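Local atomic coordinates of probable diphthine synthase (Aeropyrum pernix, PDB entry 1WDE), a protein that probably uses S-adenosyl-L-methionine to trimethylate the amino group of a modified histidine in translation elongation factor 2, an early step of diphthamide biosynthesis. Residues L163-L173 / S246-E257; Q181-L192 / L235-Y245. All coordinates share one frame; numbering follows the deposited sequence.

Interaction 1: residues L163-L173 / S246-E257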
loop_
_atom_site.group_PDB
_atom_site.type_symbol
_atom_site.label_atom_id
_atom_site.label_comp_id
_atom_site.label_asym_id
_atom_site.label_seq_id
_atom_site.Cartn_x
_atom_site.Cartn_y
_atom_site.Cartn_z
ATOM N N LEU A 163 -2.745 -0.605 -17.253
ATOM C CA LEU A 163 -3.040 0.352 -18.307
ATOM C C LEU A 163 -3.793 -0.291 -19.469
ATOM O O LEU A 163 -4.767 0.268 -19.946
ATOM C CB LEU A 163 -1.748 1.011 -18.811
ATOM C CG LEU A 163 -1.087 1.873 -17.740
ATOM C CD1 LEU A 163 0.309 2.308 -18.174
ATOM C CD2 LEU A 163 -1.966 3.089 -17.479
ATOM N N CYS A 164 -3.347 -1.458 -19.916
ATOM C CA CYS A 164 -4.016 -2.144 -21.029
ATOM C C CYS A 164 -5.453 -2.573 -20.680
ATOM O O CYS A 164 -6.278 -2.805 -21.571
ATOM C CB CYS A 164 -3.221 -3.385 -21.461
ATOM S SG CYS A 164 -1.532 -3.101 -22.050
ATOM N N ALA A 165 -5.747 -2.691 -19.391
ATOM C CA ALA A 165 -7.079 -3.086 -18.959
ATOM C C ALA A 165 -7.911 -1.850 -18.643
ATOM O O ALA A 165 -9.081 -1.956 -18.298
ATOM C CB ALA A 165 -6.987 -3.978 -17.730
ATOM N N GLY A 166 -7.283 -0.681 -18.751
ATOM C CA GLY A 166 -7.949 0.579 -18.458
ATOM C C GLY A 166 -8.083 0.798 -16.951
ATOM O O GLY A 166 -9.024 1.455 -16.489
ATOM N N LEU A 167 -7.136 0.256 -16.185
ATOM C CA LEU A 167 -7.171 0.345 -14.730
ATOM C C LEU A 167 -6.094 1.254 -14.128
ATOM O O LEU A 167 -4.987 1.330 -14.639
ATOM C CB LEU A 167 -7.020 -1.053 -14.125
ATOM C CG LEU A 167 -8.001 -2.149 -14.577
ATOM C CD1 LEU A 167 -7.618 -3.486 -13.944
ATOM C CD2 LEU A 167 -9.395 -1.758 -14.180
ATOM N N HIS A 168 -6.436 1.919 -13.025
ATOM C CA HIS A 168 -5.508 2.812 -12.321
ATOM C C HIS A 168 -4.602 1.962 -11.433
ATOM O O HIS A 168 -5.064 1.027 -10.757
ATOM C CB HIS A 168 -6.253 3.788 -11.411
ATOM C CG HIS A 168 -7.340 4.568 -12.080
ATOM N ND1 HIS A 168 -7.179 5.179 -13.307
ATOM C CD2 HIS A 168 -8.561 4.950 -11.626
ATOM C CE1 HIS A 168 -8.248 5.908 -13.575
ATOM N NE2 HIS A 168 -9.103 5.789 -12.569
ATOM N N THR A 169 -3.315 2.282 -11.430
ATOM C CA THR A 169 -2.359 1.540 -10.622
ATOM C C THR A 169 -2.148 2.211 -9.263
ATOM O O THR A 169 -2.066 3.440 -9.154
ATOM C CB THR A 169 -0.973 1.470 -11.314
ATOM O OG1 THR A 169 -1.086 0.785 -12.568
ATOM C CG2 THR A 169 0.023 0.733 -10.430
ATOM N N THR A 170 -2.084 1.407 -8.217
ATOM C CA THR A 170 -1.787 1.961 -6.915
ATOM C C THR A 170 -0.342 1.520 -6.727
ATOM O O THR A 170 -0.027 0.342 -6.887
ATOM C CB THR A 170 -2.662 1.370 -5.804
ATOM O OG1 THR A 170 -4.041 1.725 -6.035
ATOM C CG2 THR A 170 -2.217 1.963 -4.439
ATOM N N ALA A 171 0.556 2.460 -6.456
ATOM C CA ALA A 171 1.948 2.083 -6.272
ATOM C C ALA A 171 2.391 2.476 -4.871
ATOM O O ALA A 171 2.413 3.658 -4.497
ATOM C CB ALA A 171 2.824 2.747 -7.331
ATOM N N LEU A 172 2.726 1.462 -4.084
ATOM C CA LEU A 172 3.160 1.691 -2.719
ATOM C C LEU A 172 4.674 1.903 -2.708
ATOM O O LEU A 172 5.394 1.457 -3.605
ATOM C CB LEU A 172 2.794 0.486 -1.846
ATOM C CG LEU A 172 1.326 0.010 -1.849
ATOM C CD1 LEU A 172 1.182 -1.122 -0.823
ATOM C CD2 LEU A 172 0.372 1.155 -1.519
ATOM N N LEU A 173 5.151 2.584 -1.676
ATOM C CA LEU A 173 6.576 2.861 -1.529
ATOM C C LEU A 173 7.165 1.973 -0.420
ATOM O O LEU A 173 6.592 1.837 0.661
ATOM C CB LEU A 173 6.788 4.340 -1.173
ATOM C CG LEU A 173 6.351 5.379 -2.216
ATOM C CD1 LEU A 173 6.260 6.746 -1.588
ATOM C CD2 LEU A 173 7.335 5.374 -3.363
ATOM N N SER A 246 1.500 7.177 -1.015
ATOM C CA SER A 246 1.226 6.093 -1.933
ATOM C C SER A 246 1.099 6.897 -3.222
ATOM O O SER A 246 0.825 8.116 -3.191
ATOM C CB SER A 246 -0.058 5.317 -1.576
ATOM O OG SER A 246 -1.183 6.170 -1.533
ATOM N N ILE A 247 1.343 6.246 -4.354
ATOM C CA ILE A 247 1.262 6.921 -5.631
ATOM C C ILE A 247 0.182 6.274 -6.500
ATOM O O ILE A 247 0.041 5.059 -6.523
ATOM C CB ILE A 247 2.633 6.841 -6.342
ATOM C CG1 ILE A 247 3.668 7.677 -5.569
ATOM C CG2 ILE A 247 2.521 7.349 -7.765
ATOM C CD1 ILE A 247 5.082 7.436 -6.022
ATOM N N VAL A 248 -0.637 7.085 -7.150
ATOM C CA VAL A 248 -1.610 6.512 -8.050
ATOM C C VAL A 248 -1.176 6.927 -9.459
ATOM O O VAL A 248 -0.938 8.117 -9.722
ATOM C CB VAL A 248 -3.043 6.994 -7.730
ATOM C CG1 VAL A 248 -4.004 6.583 -8.864
ATOM C CG2 VAL A 248 -3.502 6.371 -6.413
ATOM N N ILE A 249 -0.996 5.933 -10.326
ATOM C CA ILE A 249 -0.630 6.137 -11.746
ATOM C C ILE A 249 -1.920 5.738 -12.490
ATOM O O ILE A 249 -2.171 4.566 -12.761
ATOM C CB ILE A 249 0.543 5.218 -12.167
ATOM C CG1 ILE A 249 1.775 5.516 -11.292
ATOM C CG2 ILE A 249 0.890 5.445 -13.666
ATOM C CD1 ILE A 249 2.862 4.423 -11.379
ATOM N N PRO A 250 -2.733 6.727 -12.860
ATOM C CA PRO A 250 -3.992 6.440 -13.532
ATOM C C PRO A 250 -3.950 5.959 -14.965
ATOM O O PRO A 250 -2.946 6.140 -15.678
ATOM C CB PRO A 250 -4.735 7.759 -13.402
ATOM C CG PRO A 250 -3.662 8.743 -13.659
ATOM C CD PRO A 250 -2.401 8.158 -12.988
ATOM N N ALA A 251 -5.032 5.280 -15.346
ATOM C CA ALA A 251 -5.207 4.850 -16.719
ATOM C C ALA A 251 -5.824 6.134 -17.246
ATOM O O ALA A 251 -6.069 7.069 -16.468
ATOM C CB ALA A 251 -6.217 3.705 -16.815
ATOM N N ARG A 252 -6.097 6.196 -18.542
ATOM C CA ARG A 252 -6.685 7.405 -19.109
ATOM C C ARG A 252 -7.940 7.803 -18.355
ATOM O O ARG A 252 -8.905 7.039 -18.290
ATOM C CB ARG A 252 -7.003 7.174 -20.586
ATOM C CG ARG A 252 -7.350 8.424 -21.302
ATOM C CD ARG A 252 -6.887 8.362 -22.736
ATOM N NE ARG A 252 -7.336 9.545 -23.442
ATOM C CZ ARG A 252 -6.955 9.868 -24.667
ATOM N NH1 ARG A 252 -6.105 9.086 -25.320
ATOM N NH2 ARG A 252 -7.441 10.965 -25.235
ATOM N N LEU A 253 -7.943 9.008 -17.788
ATOM C CA LEU A 253 -9.079 9.465 -16.997
ATOM C C LEU A 253 -10.336 9.676 -17.795
ATOM O O LEU A 253 -10.292 10.121 -18.939
ATOM C CB LEU A 253 -8.752 10.789 -16.301
ATOM C CG LEU A 253 -7.580 10.735 -15.321
ATOM C CD1 LEU A 253 -7.238 12.131 -14.829
ATOM C CD2 LEU A 253 -7.958 9.811 -14.187
ATOM N N SER A 254 -11.464 9.384 -17.172
ATOM C CA SER A 254 -12.757 9.597 -17.793
ATOM C C SER A 254 -13.007 11.100 -17.638
ATOM O O SER A 254 -12.424 11.745 -16.767
ATOM C CB SER A 254 -13.841 8.803 -17.051
ATOM O OG SER A 254 -14.456 9.599 -16.050
ATOM N N GLY A 255 -13.849 11.670 -18.488
ATOM C CA GLY A 255 -14.119 13.093 -18.378
ATOM C C GLY A 255 -14.529 13.497 -16.974
ATOM O O GLY A 255 -14.045 14.498 -16.433
ATOM N N VAL A 256 -15.429 12.723 -16.374
ATOM C CA VAL A 256 -15.875 13.020 -15.019
ATOM C C VAL A 256 -14.708 12.886 -14.035
ATOM O O VAL A 256 -14.610 13.657 -13.084
ATOM C CB VAL A 256 -17.056 12.100 -14.598
ATOM C CG1 VAL A 256 -17.299 12.202 -13.097
ATOM C CG2 VAL A 256 -18.334 12.531 -15.343
ATOM N N GLU A 257 -13.804 11.938 -14.281
ATOM C CA GLU A 257 -12.657 11.755 -13.385
ATOM C C GLU A 257 -11.667 12.918 -13.373
ATOM O O GLU A 257 -11.096 13.233 -12.333
ATOM C CB GLU A 257 -11.912 10.471 -13.719
ATOM C CG GLU A 257 -12.586 9.205 -13.179
ATOM C CD GLU A 257 -11.760 7.984 -13.484
ATOM O OE1 GLU A 257 -11.368 7.811 -14.654
ATOM O OE2 GLU A 257 -11.485 7.204 -12.560
HETATM O O HOH W 1 -2.441 2.219 -14.396
#
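L163, near the end of helix 153-165, lays its CD2 methyl over the backbone of P250 and A251. The helix closes at G166 in a Schellman motif, and the chain turning out of it receives the A251 methyl, with CB 3.4 Å from L167 O. H168 then starts the strand. With CG anti to the carbonyl carbon (chi1 -53°), its ring swings across to the 250-257 side, where both nitrogens bond in the ring plane. H168 ND1 accepts from A251 N at 3.0 Å. H168 NE2 donates to E257 OE2 at 2.8 Å, almost straight at 172°, on the syn side but tilted 26° from the carboxylate plane. E257 also forms a salt bridge with R136 and a capping box with S254. Cutting H168 back to an alanine is likely to cost A251 N its acceptor and E257 OE2 one of its donors (S133 N is another), and to open a gap beside P250. From T169 onward the pairing is antiparallel: T169 N reaches I249 O at 2.9 Å and A171 N reaches I247 O, each pair bonded both ways. A water accepts from T169 OG1, which also bonds N162, and donates to L167 O and I249 O. L173, a predicted S-adenosyl-L-methionine contact, crosses I247 at about a right angle. With ND1 accepting and NE2 donating, the imidazole's rotation is fixed, and the neutral form protonated on NE2 probably fits.

Interaction 2: residues Q181-L192 / L235-Y245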
loop_
_atom_site.group_PDB
_atom_site.type_symbol
_atom_site.label_atom_id
_atom_site.label_comp_id
_atom_site.label_asym_id
_atom_site.label_seq_id
_atom_site.Cartn_x
_atom_site.Cartn_y
_atom_site.Cartn_z
ATOM N N GLN A 181 10.086 5.517 5.183
ATOM C CA GLN A 181 9.587 5.263 3.836
ATOM C C GLN A 181 10.492 5.798 2.745
ATOM O O GLN A 181 11.108 6.864 2.872
ATOM C CB GLN A 181 8.191 5.835 3.652
ATOM C CG GLN A 181 7.544 5.417 2.312
ATOM C CD GLN A 181 6.125 5.923 2.177
ATOM O OE1 GLN A 181 5.174 5.133 2.069
ATOM N NE2 GLN A 181 5.968 7.240 2.182
ATOM N N LEU A 182 10.592 5.020 1.680
ATOM C CA LEU A 182 11.372 5.386 0.505
ATOM C C LEU A 182 10.734 6.686 0.003
ATOM O O LEU A 182 9.511 6.828 0.051
ATOM C CB LEU A 182 11.201 4.300 -0.554
ATOM C CG LEU A 182 12.283 3.946 -1.568
ATOM C CD1 LEU A 182 11.566 3.595 -2.845
ATOM C CD2 LEU A 182 13.267 5.078 -1.802
ATOM N N SER A 183 11.537 7.635 -0.464
ATOM C CA SER A 183 10.974 8.892 -0.951
ATOM C C SER A 183 10.358 8.677 -2.323
ATOM O O SER A 183 10.794 7.804 -3.067
ATOM C CB SER A 183 12.058 9.977 -1.077
ATOM O OG SER A 183 12.993 9.635 -2.088
ATOM N N PRO A 184 9.333 9.476 -2.675
ATOM C CA PRO A 184 8.669 9.360 -3.981
ATOM C C PRO A 184 9.680 9.483 -5.108
ATOM O O PRO A 184 9.689 8.680 -6.051
ATOM C CB PRO A 184 7.668 10.516 -3.960
ATOM C CG PRO A 184 7.273 10.570 -2.508
ATOM C CD PRO A 184 8.623 10.435 -1.809
ATOM N N GLY A 185 10.573 10.461 -4.984
ATOM C CA GLY A 185 11.579 10.669 -6.007
ATOM C C GLY A 185 12.486 9.476 -6.203
ATOM O O GLY A 185 12.786 9.101 -7.333
ATOM N N GLN A 186 12.952 8.873 -5.112
ATOM C CA GLN A 186 13.806 7.719 -5.270
ATOM C C GLN A 186 12.983 6.518 -5.755
ATOM O O GLN A 186 13.426 5.770 -6.633
ATOM C CB GLN A 186 14.524 7.389 -3.958
ATOM C CG GLN A 186 15.378 6.140 -4.051
ATOM C CD GLN A 186 16.475 6.084 -3.002
ATOM O OE1 GLN A 186 16.312 6.573 -1.881
ATOM N NE2 GLN A 186 17.596 5.472 -3.359
ATOM N N GLY A 187 11.790 6.327 -5.194
ATOM C CA GLY A 187 10.976 5.194 -5.624
ATOM C C GLY A 187 10.672 5.230 -7.118
ATOM O O GLY A 187 10.796 4.222 -7.821
ATOM N N VAL A 188 10.272 6.405 -7.601
ATOM C CA VAL A 188 9.939 6.600 -9.008
ATOM C C VAL A 188 11.171 6.531 -9.893
ATOM O O VAL A 188 11.109 5.986 -10.986
ATOM C CB VAL A 188 9.216 7.959 -9.209
ATOM C CG1 VAL A 188 8.902 8.183 -10.668
ATOM C CG2 VAL A 188 7.930 7.983 -8.398
ATOM N N SER A 189 12.301 7.068 -9.434
ATOM C CA SER A 189 13.521 7.013 -10.245
ATOM C C SER A 189 13.934 5.609 -10.633
ATOM O O SER A 189 14.259 5.349 -11.798
ATOM C CB SER A 189 14.699 7.685 -9.526
ATOM O OG SER A 189 14.596 9.089 -9.633
ATOM N N LEU A 190 13.944 4.706 -9.663
ATOM C CA LEU A 190 14.321 3.334 -9.933
ATOM C C LEU A 190 13.229 2.655 -10.766
ATOM O O LEU A 190 13.510 1.739 -11.530
ATOM C CB LEU A 190 14.551 2.566 -8.624
ATOM C CG LEU A 190 14.800 1.055 -8.761
ATOM C CD1 LEU A 190 16.002 0.782 -9.685
ATOM C CD2 LEU A 190 15.025 0.463 -7.373
ATOM N N LEU A 191 11.987 3.104 -10.612
ATOM C CA LEU A 191 10.875 2.540 -11.399
ATOM C C LEU A 191 11.145 2.902 -12.868
ATOM O O LEU A 191 11.040 2.063 -13.761
ATOM C CB LEU A 191 9.544 3.170 -10.970
ATOM C CG LEU A 191 8.182 2.488 -11.223
ATOM C CD1 LEU A 191 7.128 3.555 -11.541
ATOM C CD2 LEU A 191 8.263 1.487 -12.334
ATOM N N LEU A 192 11.499 4.160 -13.113
ATOM C CA LEU A 192 11.764 4.604 -14.482
ATOM C C LEU A 192 12.996 3.906 -15.054
ATOM O O LEU A 192 13.045 3.609 -16.246
ATOM C CB LEU A 192 11.898 6.130 -14.528
ATOM C CG LEU A 192 10.618 6.862 -14.092
ATOM C CD1 LEU A 192 10.807 8.370 -14.167
ATOM C CD2 LEU A 192 9.455 6.428 -15.008
ATOM N N LEU A 235 8.158 13.952 -11.020
ATOM C CA LEU A 235 8.155 13.476 -9.643
ATOM C C LEU A 235 9.444 12.783 -9.280
ATOM O O LEU A 235 9.909 12.896 -8.148
ATOM C CB LEU A 235 6.989 12.503 -9.421
ATOM C CG LEU A 235 6.803 11.873 -8.037
ATOM C CD1 LEU A 235 6.742 12.961 -6.961
ATOM C CD2 LEU A 235 5.496 11.067 -8.044
ATOM N N SER A 236 10.024 12.069 -10.243
ATOM C CA SER A 236 11.249 11.303 -10.014
ATOM C C SER A 236 12.424 12.139 -9.514
ATOM O O SER A 236 13.316 11.611 -8.857
ATOM C CB SER A 236 11.678 10.587 -11.299
ATOM O OG SER A 236 12.048 11.534 -12.291
ATOM N N THR A 237 12.432 13.429 -9.826
ATOM C CA THR A 237 13.539 14.291 -9.388
ATOM C C THR A 237 13.100 15.324 -8.349
ATOM O O THR A 237 13.859 16.222 -7.999
ATOM C CB THR A 237 14.175 15.057 -10.586
ATOM O OG1 THR A 237 13.177 15.842 -11.241
ATOM C CG2 THR A 237 14.782 14.092 -11.584
ATOM N N ALA A 238 11.872 15.211 -7.863
ATOM C CA ALA A 238 11.378 16.163 -6.884
ATOM C C ALA A 238 11.669 15.705 -5.448
ATOM O O ALA A 238 11.490 14.535 -5.107
ATOM C CB ALA A 238 9.898 16.356 -7.072
ATOM N N ASP A 239 12.156 16.626 -4.622
ATOM C CA ASP A 239 12.424 16.333 -3.212
ATOM C C ASP A 239 11.188 16.867 -2.486
ATOM O O ASP A 239 11.206 17.966 -1.951
ATOM C CB ASP A 239 13.702 17.062 -2.763
ATOM C CG ASP A 239 13.887 17.057 -1.246
ATOM O OD1 ASP A 239 13.449 16.087 -0.586
ATOM O OD2 ASP A 239 14.483 18.019 -0.716
ATOM N N VAL A 240 10.101 16.096 -2.476
ATOM C CA VAL A 240 8.862 16.569 -1.851
ATOM C C VAL A 240 8.905 16.533 -0.325
ATOM O O VAL A 240 9.811 15.938 0.257
ATOM C CB VAL A 240 7.634 15.739 -2.324
ATOM C CG1 VAL A 240 7.619 15.647 -3.841
ATOM C CG2 VAL A 240 7.673 14.362 -1.712
ATOM N N GLU A 241 7.933 17.177 0.316
ATOM C CA GLU A 241 7.877 17.162 1.770
ATOM C C GLU A 241 7.840 15.721 2.248
ATOM O O GLU A 241 7.282 14.843 1.578
ATOM C CB GLU A 241 6.625 17.860 2.290
ATOM C CG GLU A 241 6.733 19.353 2.382
ATOM C CD GLU A 241 6.245 20.047 1.144
ATOM O OE1 GLU A 241 6.386 21.285 1.076
ATOM O OE2 GLU A 241 5.714 19.357 0.246
ATOM N N GLY A 242 8.433 15.472 3.405
ATOM C CA GLY A 242 8.421 14.124 3.940
ATOM C C GLY A 242 6.976 13.741 4.216
ATOM O O GLY A 242 6.135 14.604 4.465
ATOM N N GLY A 243 6.671 12.452 4.159
ATOM C CA GLY A 243 5.313 12.015 4.424
ATOM C C GLY A 243 5.188 10.535 4.139
ATOM O O GLY A 243 6.117 9.930 3.619
ATOM N N VAL A 244 4.054 9.947 4.506
ATOM C CA VAL A 244 3.809 8.530 4.249
ATOM C C VAL A 244 2.873 8.574 3.049
ATOM O O VAL A 244 1.685 8.844 3.179
ATOM C CB VAL A 244 3.115 7.873 5.445
ATOM C CG1 VAL A 244 3.053 6.362 5.250
ATOM C CG2 VAL A 244 3.862 8.224 6.723
ATOM N N TYR A 245 3.435 8.350 1.870
ATOM C CA TYR A 245 2.668 8.430 0.635
ATOM C C TYR A 245 2.439 7.114 -0.076
ATOM O O TYR A 245 3.097 6.110 0.185
ATOM C CB TYR A 245 3.398 9.297 -0.413
ATOM C CG TYR A 245 3.757 10.698 -0.003
ATOM C CD1 TYR A 245 5.046 11.014 0.443
ATOM C CD2 TYR A 245 2.824 11.718 -0.105
ATOM C CE1 TYR A 245 5.395 12.328 0.770
ATOM C CE2 TYR A 245 3.153 13.030 0.214
ATOM C CZ TYR A 245 4.436 13.334 0.645
ATOM O OH TYR A 245 4.742 14.652 0.882
HETATM O O HOH W 2 8.049 8.834 1.163
HETATM O O HOH W 3 10.945 12.760 -3.306
#
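P184, in the first turn of helix 184-202, presses its ring against L235, V240 and Y245, where the polypeptide leaves helix 232-236 and loops round to strand 246-249. The start of one helix thus packs on the end of another and the connection that follows, beside the mixed sheet in the C-terminal half of a tetrapyrrole-methylase-type fold: L215 of strand 213-217 touches both P184 and Y245. The proline CG lies 3.7 Å from Y245 CD1, the two side chains meeting at about a right angle. Y245 has its CG anti to the carbonyl carbon (chi1 -56°), which carries the ring toward the proline, and its OH donates to E241 O at 2.6 Å, from above that carbonyl's plane, and also bonds R225, so the phenol end is tethered within the turn. Next to the proline, V240 contributes CG2, 3.9 Å from P184 CG.

One turn further on, V188 divides its work between its two methyls. V188 CG1, anti to the backbone N (chi1 179°), meets S236 CB at 3.7 Å. V188 CG2 meets L235 CD2 at 3.9 Å. S236 acts as a knob, its side chain lodged among G185, V188, S189 and L192, while its OG is turned to E233 O in its own helix. G185 belongs to this hole, and its backbone comes so near L235 and A238 that a beta carbon would clash with A238 O. At the other end, Q181 extends its side chain toward the backbone of G243 to Y245, and its aliphatic part also touches L173. S183 caps the helix through its OG, which accepts from Q186 N. A water accepts from G185 N at 2.9 Å and donates to A238 O at 2.6 Å.

Interaction 1 is the more buried of the two, a pairing of neighbouring strands inside the mixed sheet, whereas interaction 2 is partly buried and sets a helix and a turn beside that same sheet. Along the chain, interaction 2 is nested within the loop that interaction 1 closes: strand 168-173 leads on to helix 184-202, and helix 232-236 to strand 246-249. The chemistry follows the place. Direct backbone bonds and a histidine-carboxylate pair hold 163-173 to 246-257, while apolar packing, a serine knob and a bridging water join 181-192 to 235-245. The two meet where I247 CD1 packs on V188 CG2, 3.7 Å away, and where L173 lies against Q181, L182 and Y245.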